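Long-range contact in tryptophan decarboxylase 1 (Oryza sativa subsp. japonica, PDB 6KHO), which decarboxylates L-tryptophan to tryptamine and 5-hydroxy-L-tryptophan to serotonin with the help of pyridoxal 5'-phosphate, working as a homodimer: residues A[451-462]-A[474-484]. Numbering follows the deposited sequence.
Sequences EEDADEANRELM and AHTVVGGRFVL
D455 and R481 form the main charged link between helix 451-462 and the hairpin 474-484. NE of R481 donates to D455 OD1 at 3.2 Å, meeting its syn side, while NH2 of R481 reaches D455 OD2 at 2.7 Å through a bent, weak bond. The carboxylate and guanidinium planes are 20° apart; the NE bond lies near the guanidinium plane, whereas OD2 approaches it obliquely. D455 OD1 also takes a long, weak bond from the backbone N of F482 and a salt bridge from R439. E451 CB lies over one guanidinium face of R481; its carboxylate, with OE1 less surely placed, adds charge only, and OE2 pairs with R439. With an alanine at position R481, D455 OD2 would probably lose its NH2 partner and E451 a nearby positive charge, leaving R439 to D455 OD1.

The helix packs on one face of the small C-terminal antiparallel sheet, running at 29° to strand 481-484, with an axis separation of 7.9 Å. F482 carries the aromatic part: its CG is anti to the backbone N (chi1 -163°), which turns the ring toward the helix, where R459 CB sits over its face in a CH-pi contact, 4.2 Å from the centroid. In a sulfur-aromatic contact, M462 SD approaches the H475 ring obliquely, 4.8 Å from the centroid.

Among apolar contacts, M462 CB meets L484 CD2 at 3.7 Å, and L461 CD2 touches L484 CD1.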
loop_
_atom_site.group_PDB
_atom_site.type_symbol
_atom_site.label_atom_id
_atom_site.label_comp_id
_atom_site.label_asym_id
_atom_site.label_seq_id
_atom_site.Cartn_x
_atom_site.Cartn_y
_atom_site.Cartn_z
ATOM N N GLU A 451 10.825 38.931 -18.886
ATOM C CA GLU A 451 10.814 37.623 -18.247
ATOM C C GLU A 451 9.409 37.043 -18.153
ATOM O O GLU A 451 9.251 35.816 -18.101
ATOM C CB GLU A 451 11.464 37.722 -16.866
ATOM C CG GLU A 451 12.968 37.821 -16.956
ATOM C CD GLU A 451 13.663 36.841 -16.062
ATOM O OE1 GLU A 451 13.027 36.367 -15.107
ATOM O OE2 GLU A 451 14.834 36.510 -16.344
ATOM N N GLU A 452 8.380 37.893 -18.158
ATOM C CA GLU A 452 7.016 37.386 -18.288
ATOM C C GLU A 452 6.786 36.788 -19.668
ATOM O O GLU A 452 6.035 35.815 -19.815
ATOM C CB GLU A 452 5.999 38.497 -18.017
ATOM C CG GLU A 452 6.089 39.129 -16.627
ATOM C CD GLU A 452 7.069 40.286 -16.557
ATOM O OE1 GLU A 452 6.898 41.136 -15.659
ATOM O OE2 GLU A 452 8.013 40.345 -17.380
ATOM N N ASP A 453 7.407 37.370 -20.693
ATOM C CA ASP A 453 7.371 36.773 -22.023
ATOM C C ASP A 453 8.086 35.429 -22.033
ATOM O O ASP A 453 7.542 34.428 -22.515
ATOM C CB ASP A 453 8.005 37.723 -23.045
ATOM C CG ASP A 453 7.145 38.948 -23.335
ATOM O OD1 ASP A 453 5.932 38.938 -23.012
ATOM O OD2 ASP A 453 7.692 39.921 -23.898
ATOM N N ALA A 454 9.318 35.392 -21.508
ATOM C CA ALA A 454 10.079 34.149 -21.448
ATOM C C ALA A 454 9.313 33.060 -20.710
ATOM O O ALA A 454 9.439 31.875 -21.042
ATOM C CB ALA A 454 11.435 34.393 -20.782
ATOM N N ASP A 455 8.505 33.439 -19.719
ATOM C CA ASP A 455 7.633 32.470 -19.067
ATOM C C ASP A 455 6.707 31.807 -20.081
ATOM O O ASP A 455 6.636 30.575 -20.158
ATOM C CB ASP A 455 6.822 33.147 -17.959
ATOM C CG ASP A 455 7.617 33.328 -16.672
ATOM O OD1 ASP A 455 8.834 33.025 -16.662
ATOM O OD2 ASP A 455 7.018 33.785 -15.669
ATOM N N GLU A 456 5.999 32.608 -20.881
ATOM C CA GLU A 456 5.076 32.025 -21.849
ATOM C C GLU A 456 5.812 31.298 -22.969
ATOM O O GLU A 456 5.267 30.353 -23.550
ATOM C CB GLU A 456 4.147 33.098 -22.420
ATOM C CG GLU A 456 2.739 32.582 -22.759
ATOM C CD GLU A 456 1.882 32.318 -21.516
ATOM O OE1 GLU A 456 0.783 31.732 -21.655
ATOM O OE2 GLU A 456 2.309 32.704 -20.402
ATOM N N ALA A 457 7.043 31.712 -23.285
ATOM C CA ALA A 457 7.833 30.979 -24.270
ATOM C C ALA A 457 8.140 29.569 -23.782
ATOM O O ALA A 457 8.095 28.602 -24.557
ATOM C CB ALA A 457 9.129 31.732 -24.571
ATOM N N ASN A 458 8.456 29.431 -22.495
ATOM C CA ASN A 458 8.767 28.115 -21.954
ATOM C C ASN A 458 7.526 27.235 -21.899
ATOM O O ASN A 458 7.599 26.035 -22.180
ATOM C CB ASN A 458 9.407 28.259 -20.577
ATOM C CG ASN A 458 10.825 28.759 -20.660
ATOM O OD1 ASN A 458 11.709 28.057 -21.140
ATOM N ND2 ASN A 458 11.052 29.983 -20.195
ATOM N N ARG A 459 6.377 27.811 -21.548
ATOM C CA ARG A 459 5.150 27.027 -21.554
ATOM C C ARG A 459 4.803 26.565 -22.964
ATOM O O ARG A 459 4.338 25.437 -23.158
ATOM C CB ARG A 459 3.997 27.827 -20.959
ATOM C CG ARG A 459 2.670 27.128 -21.110
ATOM C CD ARG A 459 1.540 27.868 -20.427
ATOM N NE ARG A 459 1.346 27.452 -19.037
ATOM C CZ ARG A 459 0.862 26.265 -18.667
ATOM N NH1 ARG A 459 0.535 25.358 -19.584
ATOM N NH2 ARG A 459 0.708 25.982 -17.380
ATOM N N GLU A 460 5.033 27.424 -23.960
ATOM C CA GLU A 460 4.819 27.042 -25.351
ATOM C C GLU A 460 5.772 25.926 -25.756
ATOM O O GLU A 460 5.354 24.926 -26.354
ATOM C CB GLU A 460 4.997 28.267 -26.256
ATOM C CG GLU A 460 4.764 28.014 -27.737
ATOM C CD GLU A 460 3.295 28.030 -28.115
ATOM O OE1 GLU A 460 2.953 27.559 -29.225
ATOM O OE2 GLU A 460 2.477 28.509 -27.303
ATOM N N LEU A 461 7.059 26.087 -25.442
ATOM C CA LEU A 461 8.047 25.050 -25.723
ATOM C C LEU A 461 7.603 23.698 -25.167
ATOM O O LEU A 461 7.568 22.692 -25.887
ATOM C CB LEU A 461 9.399 25.457 -25.138
ATOM C CG LEU A 461 10.550 24.480 -25.356
ATOM C CD1 LEU A 461 10.651 24.114 -26.831
ATOM C CD2 LEU A 461 11.866 25.054 -24.838
ATOM N N MET A 462 7.231 23.674 -23.885
ATOM C CA MET A 462 6.841 22.431 -23.226
ATOM C C MET A 462 5.651 21.776 -23.920
ATOM O O MET A 462 5.659 20.568 -24.188
ATOM C CB MET A 462 6.517 22.715 -21.755
ATOM C CG MET A 462 5.894 21.545 -20.999
ATOM S SD MET A 462 5.330 22.005 -19.342
ATOM C CE MET A 462 3.674 22.627 -19.654
ATOM N N ALA A 474 7.574 18.153 -18.142
ATOM C CA ALA A 474 6.675 18.902 -17.281
ATOM C C ALA A 474 7.477 19.979 -16.565
ATOM O O ALA A 474 8.712 19.994 -16.593
ATOM C CB ALA A 474 5.938 17.988 -16.297
ATOM N N HIS A 475 6.772 20.906 -15.937
ATOM C CA HIS A 475 7.408 22.135 -15.500
ATOM C C HIS A 475 7.353 22.265 -13.988
ATOM O O HIS A 475 6.720 21.473 -13.284
ATOM C CB HIS A 475 6.745 23.362 -16.145
ATOM C CG HIS A 475 5.458 23.758 -15.492
ATOM N ND1 HIS A 475 4.260 23.139 -15.773
ATOM C CD2 HIS A 475 5.184 24.702 -14.557
ATOM C CE1 HIS A 475 3.302 23.684 -15.045
ATOM N NE2 HIS A 475 3.836 24.637 -14.300
ATOM N N THR A 476 8.015 23.311 -13.507
ATOM C CA THR A 476 7.980 23.685 -12.106
ATOM C C THR A 476 8.197 25.191 -12.031
ATOM O O THR A 476 8.443 25.850 -13.045
ATOM C CB THR A 476 9.028 22.903 -11.301
ATOM O OG1 THR A 476 8.799 23.082 -9.900
ATOM C CG2 THR A 476 10.427 23.353 -11.659
ATOM N N VAL A 477 8.101 25.731 -10.818
ATOM C CA VAL A 477 8.278 27.159 -10.560
ATOM C C VAL A 477 9.431 27.319 -9.579
ATOM O O VAL A 477 9.352 26.831 -8.444
ATOM C CB VAL A 477 7.000 27.804 -9.999
ATOM C CG1 VAL A 477 7.276 29.257 -9.616
ATOM C CG2 VAL A 477 5.852 27.711 -11.001
ATOM N N VAL A 478 10.493 28.002 -10.010
ATOM C CA VAL A 478 11.706 28.191 -9.218
ATOM C C VAL A 478 11.959 29.690 -9.097
ATOM O O VAL A 478 12.333 30.341 -10.082
ATOM C CB VAL A 478 12.919 27.495 -9.846
ATOM C CG1 VAL A 478 14.154 27.747 -9.005
ATOM C CG2 VAL A 478 12.653 25.996 -10.026
ATOM N N GLY A 479 11.788 30.231 -7.891
ATOM C CA GLY A 479 11.960 31.655 -7.686
ATOM C C GLY A 479 11.069 32.474 -8.596
ATOM O O GLY A 479 11.552 33.321 -9.355
ATOM N N GLY A 480 9.767 32.197 -8.552
ATOM C CA GLY A 480 8.782 32.929 -9.326
ATOM C C GLY A 480 8.874 32.767 -10.830
ATOM O O GLY A 480 8.203 33.494 -11.569
ATOM N N ARG A 481 9.675 31.812 -11.305
ATOM C CA ARG A 481 9.954 31.649 -12.727
ATOM C C ARG A 481 9.430 30.312 -13.241
ATOM O O ARG A 481 9.490 29.297 -12.536
ATOM C CB ARG A 481 11.457 31.747 -12.997
ATOM C CG ARG A 481 12.020 33.115 -12.693
ATOM C CD ARG A 481 12.128 33.937 -13.960
ATOM N NE ARG A 481 10.833 34.321 -14.535
ATOM C CZ ARG A 481 9.967 35.180 -13.998
ATOM N NH1 ARG A 481 10.234 35.792 -12.853
ATOM N NH2 ARG A 481 8.821 35.436 -14.616
ATOM N N PHE A 482 8.916 30.324 -14.475
ATOM C CA PHE A 482 8.522 29.096 -15.161
ATOM C C PHE A 482 9.770 28.355 -15.615
ATOM O O PHE A 482 10.595 28.912 -16.350
ATOM C CB PHE A 482 7.628 29.423 -16.355
ATOM C CG PHE A 482 6.843 28.255 -16.878
ATOM C CD1 PHE A 482 7.419 27.356 -17.762
ATOM C CD2 PHE A 482 5.522 28.066 -16.504
ATOM C CE1 PHE A 482 6.698 26.287 -18.257
ATOM C CE2 PHE A 482 4.792 27.003 -16.997
ATOM C CZ PHE A 482 5.382 26.109 -17.878
ATOM N N VAL A 483 9.911 27.101 -15.178
ATOM C CA VAL A 483 11.114 26.310 -15.417
ATOM C C VAL A 483 10.709 24.940 -15.955
ATOM O O VAL A 483 9.696 24.367 -15.537
ATOM C CB VAL A 483 11.955 26.182 -14.128
ATOM C CG1 VAL A 483 13.082 25.179 -14.303
ATOM C CG2 VAL A 483 12.505 27.549 -13.719
ATOM N N LEU A 484 11.478 24.434 -16.914
ATOM C CA LEU A 484 11.283 23.087 -17.426
ATOM C C LEU A 484 12.200 22.127 -16.677
ATOM O O LEU A 484 13.406 22.379 -16.553
ATOM C CB LEU A 484 11.571 23.029 -18.930
ATOM C CG LEU A 484 10.660 23.850 -19.852
ATOM C CD1 LEU A 484 10.823 23.436 -21.311
ATOM C CD2 LEU A 484 9.204 23.725 -19.427
#